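Local coordinates for phage-related conserved hypothetical protein, BB2244 (Bordetella bronchiseptica, PDB 2BDV) that is of unknown function but belongs to the SOS response associated peptidase (SRAP) family, whose members probably act in handling DNA damage, at residues H82-P85 and W86-I90. Sequence-based numbering, arbitrary orientation.
Sequences HGWP and WKLMI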
ATOM      1  N   HIS A  82       0.550 -16.683  -9.203  1.00 38.00           N
ATOM      2  CA  HIS A  82       1.045 -17.330  -7.993  1.00 36.53           C
ATOM      3  C   HIS A  82       2.560 -17.488  -8.058  1.00 36.17           C
ATOM      4  O   HIS A  82       3.090 -18.593  -7.971  1.00 36.57           O
ATOM      5  CB  HIS A  82       0.372 -18.696  -7.813  1.00 36.54           C
ATOM      6  CG  HIS A  82       0.381 -19.194  -6.401  1.00 36.87           C
ATOM      7  ND1 HIS A  82       1.143 -20.268  -5.993  1.00 37.61           N
ATOM      8  CD2 HIS A  82      -0.277 -18.761  -5.300  1.00 36.24           C
ATOM      9  CE1 HIS A  82       0.952 -20.476  -4.702  1.00 37.72           C
ATOM     10  NE2 HIS A  82       0.095 -19.575  -4.257  1.00 38.18           N
ATOM     11  N   GLY A  83       3.252 -16.365  -8.212  1.00 35.33           N
ATOM     12  CA  GLY A  83       4.699 -16.402  -8.293  1.00 31.88           C
ATOM     13  C   GLY A  83       5.397 -15.931  -7.033  1.00 29.65           C
ATOM     14  O   GLY A  83       4.765 -15.415  -6.109  1.00 29.70           O
ATOM     15  N   TRP A  84       6.712 -16.117  -7.013  1.00 27.42           N
ATOM     16  CA  TRP A  84       7.570 -15.730  -5.901  1.00 27.54           C
ATOM     17  C   TRP A  84       7.640 -14.203  -5.826  1.00 26.67           C
ATOM     18  O   TRP A  84       7.685 -13.525  -6.852  1.00 25.23           O
ATOM     19  CB  TRP A  84       8.991 -16.295  -6.121  1.00 26.00           C
ATOM     20  CG  TRP A  84       9.932 -16.161  -4.934  1.00 27.96           C
ATOM     21  CD1 TRP A  84       9.966 -16.950  -3.816  1.00 27.75           C
ATOM     22  CD2 TRP A  84      10.954 -15.164  -4.750  1.00 26.67           C
ATOM     23  NE1 TRP A  84      10.945 -16.505  -2.950  1.00 28.89           N
ATOM     24  CE2 TRP A  84      11.564 -15.412  -3.500  1.00 26.87           C
ATOM     25  CE3 TRP A  84      11.411 -14.088  -5.519  1.00 28.30           C
ATOM     26  CZ2 TRP A  84      12.604 -14.624  -3.002  1.00 29.66           C
ATOM     27  CZ3 TRP A  84      12.451 -13.296  -5.024  1.00 28.57           C
ATOM     28  CH2 TRP A  84      13.034 -13.573  -3.774  1.00 28.67           C
ATOM     29  N   PRO A  85       7.647 -13.647  -4.606  1.00 26.96           N
ATOM     30  CA  PRO A  85       7.580 -14.408  -3.357  1.00 28.03           C
ATOM     31  C   PRO A  85       6.198 -14.289  -2.733  1.00 27.58           C
ATOM     32  O   PRO A  85       5.916 -14.870  -1.688  1.00 31.33           O
ATOM     33  CB  PRO A  85       8.640 -13.735  -2.509  1.00 27.35           C
ATOM     34  CG  PRO A  85       8.405 -12.302  -2.846  1.00 28.48           C
ATOM     35  CD  PRO A  85       8.244 -12.322  -4.361  1.00 27.28           C
ATOM     36  N   TRP A  86       5.340 -13.518  -3.385  1.00 25.88           N
ATOM     37  CA  TRP A  86       3.992 -13.287  -2.891  1.00 24.61           C
ATOM     38  C   TRP A  86       3.162 -14.557  -2.705  1.00 25.66           C
ATOM     39  O   TRP A  86       2.226 -14.566  -1.914  1.00 27.02           O
ATOM     40  CB  TRP A  86       3.289 -12.307  -3.830  1.00 19.88           C
ATOM     41  CG  TRP A  86       4.182 -11.150  -4.176  1.00 18.71           C
ATOM     42  CD1 TRP A  86       4.531 -10.730  -5.425  1.00 17.81           C
ATOM     43  CD2 TRP A  86       4.892 -10.307  -3.258  1.00 16.79           C
ATOM     44  NE1 TRP A  86       5.414  -9.687  -5.346  1.00 17.91           N
ATOM     45  CE2 TRP A  86       5.655  -9.402  -4.030  1.00 18.83           C
ATOM     46  CE3 TRP A  86       4.958 -10.231  -1.861  1.00 17.38           C
ATOM     47  CZ2 TRP A  86       6.479  -8.427  -3.452  1.00 16.28           C
ATOM     48  CZ3 TRP A  86       5.780  -9.259  -1.285  1.00 19.51           C
ATOM     49  CH2 TRP A  86       6.529  -8.372  -2.085  1.00 18.68           C
ATOM     50  N   LYS A  87       3.501 -15.632  -3.415  1.00 26.86           N
ATOM     51  CA  LYS A  87       2.743 -16.874  -3.282  1.00 28.57           C
ATOM     52  C   LYS A  87       2.821 -17.402  -1.857  1.00 28.31           C
ATOM     53  O   LYS A  87       2.042 -18.261  -1.458  1.00 27.03           O
ATOM     54  CB  LYS A  87       3.275 -17.940  -4.247  1.00 30.68           C
ATOM     55  CG  LYS A  87       4.726 -18.345  -4.003  1.00 33.64           C
ATOM     56  CD  LYS A  87       5.232 -19.326  -5.067  1.00 35.59           C
ATOM     57  CE  LYS A  87       6.755 -19.408  -5.064  1.00 36.26           C
ATOM     58  NZ  LYS A  87       7.292 -20.421  -6.023  1.00 40.12           N
ATOM     59  N   LEU A  88       3.765 -16.873  -1.091  1.00 29.30           N
ATOM     60  CA  LEU A  88       3.970 -17.291   0.287  1.00 28.86           C
ATOM     61  C   LEU A  88       3.183 -16.455   1.297  1.00 28.06           C
ATOM     62  O   LEU A  88       3.114 -16.792   2.480  1.00 27.37           O
ATOM     63  CB  LEU A  88       5.459 -17.200   0.611  1.00 32.12           C
ATOM     64  CG  LEU A  88       6.398 -17.922  -0.372  1.00 34.77           C
ATOM     65  CD1 LEU A  88       7.838 -17.500  -0.106  1.00 36.54           C
ATOM     66  CD2 LEU A  88       6.243 -19.431  -0.238  1.00 35.00           C
HETATM   67  N   MSE A  89       2.592 -15.364   0.831  1.00 25.85           N
HETATM   68  CA  MSE A  89       1.846 -14.482   1.715  1.00 26.40           C
HETATM   69  C   MSE A  89       0.397 -14.273   1.301  1.00 24.34           C
HETATM   70  O   MSE A  89      -0.415 -13.823   2.101  1.00 24.38           O
HETATM   71  CB  MSE A  89       2.546 -13.128   1.777  1.00 31.20           C
HETATM   72  CG  MSE A  89       3.910 -13.172   2.430  1.00 36.49           C
HETATM   73 SE   MSE A  89       4.967 -11.602   1.993  1.00 49.32          SE
HETATM   74  CE  MSE A  89       6.075 -12.398   0.625  1.00 42.80           C
ATOM     75  N   ILE A  90       0.076 -14.598   0.051  1.00 23.50           N
ATOM     76  CA  ILE A  90      -1.275 -14.417  -0.449  1.00 21.40           C
ATOM     77  C   ILE A  90      -2.298 -15.187   0.389  1.00 21.79           C
ATOM     78  O   ILE A  90      -3.475 -14.830   0.435  1.00 20.51           O
ATOM     79  CB  ILE A  90      -1.376 -14.857  -1.923  1.00 22.46           C
ATOM     80  CG1 ILE A  90      -2.774 -14.545  -2.456  1.00 22.14           C
ATOM     81  CG2 ILE A  90      -1.022 -16.334  -2.064  1.00 18.77           C
ATOM     82  CD1 ILE A  90      -3.129 -13.065  -2.344  1.00 23.52           C
TER
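Lys87 sets its CB squarely over one face of the His82 imidazole, a CH-pi contact in which CB sits 3.5 Å from the ring centroid and only 10° off the normal. The two side chains cross at about a right angle. His82 CG lies anti to the backbone N (chi1 -157°), which swings the ring under Lys87 and brings its NE2 within 4.1 Å of Ile90 CG2. Lys87 takes the less usual first torsion, with CG between its own N and carbonyl carbon (chi1 62°); from there the chain runs extended past the Gly83 carbonyl until CE reaches the backbone N of Trp84 at 3.8 Å. Just past helix 76-80, His82 turns to positive phi as the C' residue of a Schellman motif, and the chain then doubles back through a cis peptide at Pro85 into the short 3-10 turn 86-88. Closing this loop, Lys87 N donates to Gly83 O at 3.0 Å, tilted from the carbonyl plane. Cis-Pro85 is flanked by two indoles: its CB sits over one face of Trp84, while its CD is over the five-membered ring of Trp86, 3.9 Å from that centroid. Pro85 and Trp86 point the same way, side by side, and Trp86 goes on to pack against Thr78 and Ile79 of the preceding helix. The end of selenomethionine Met89 turns back to Pro85: Met89 CE comes to 3.4 Å from Pro85 O and also meets the proline ring at CG; Tyr62 touches both residues. Ile90 leans on Val184 and Ala187 of helix 184-191, where Lys188 also meets His82.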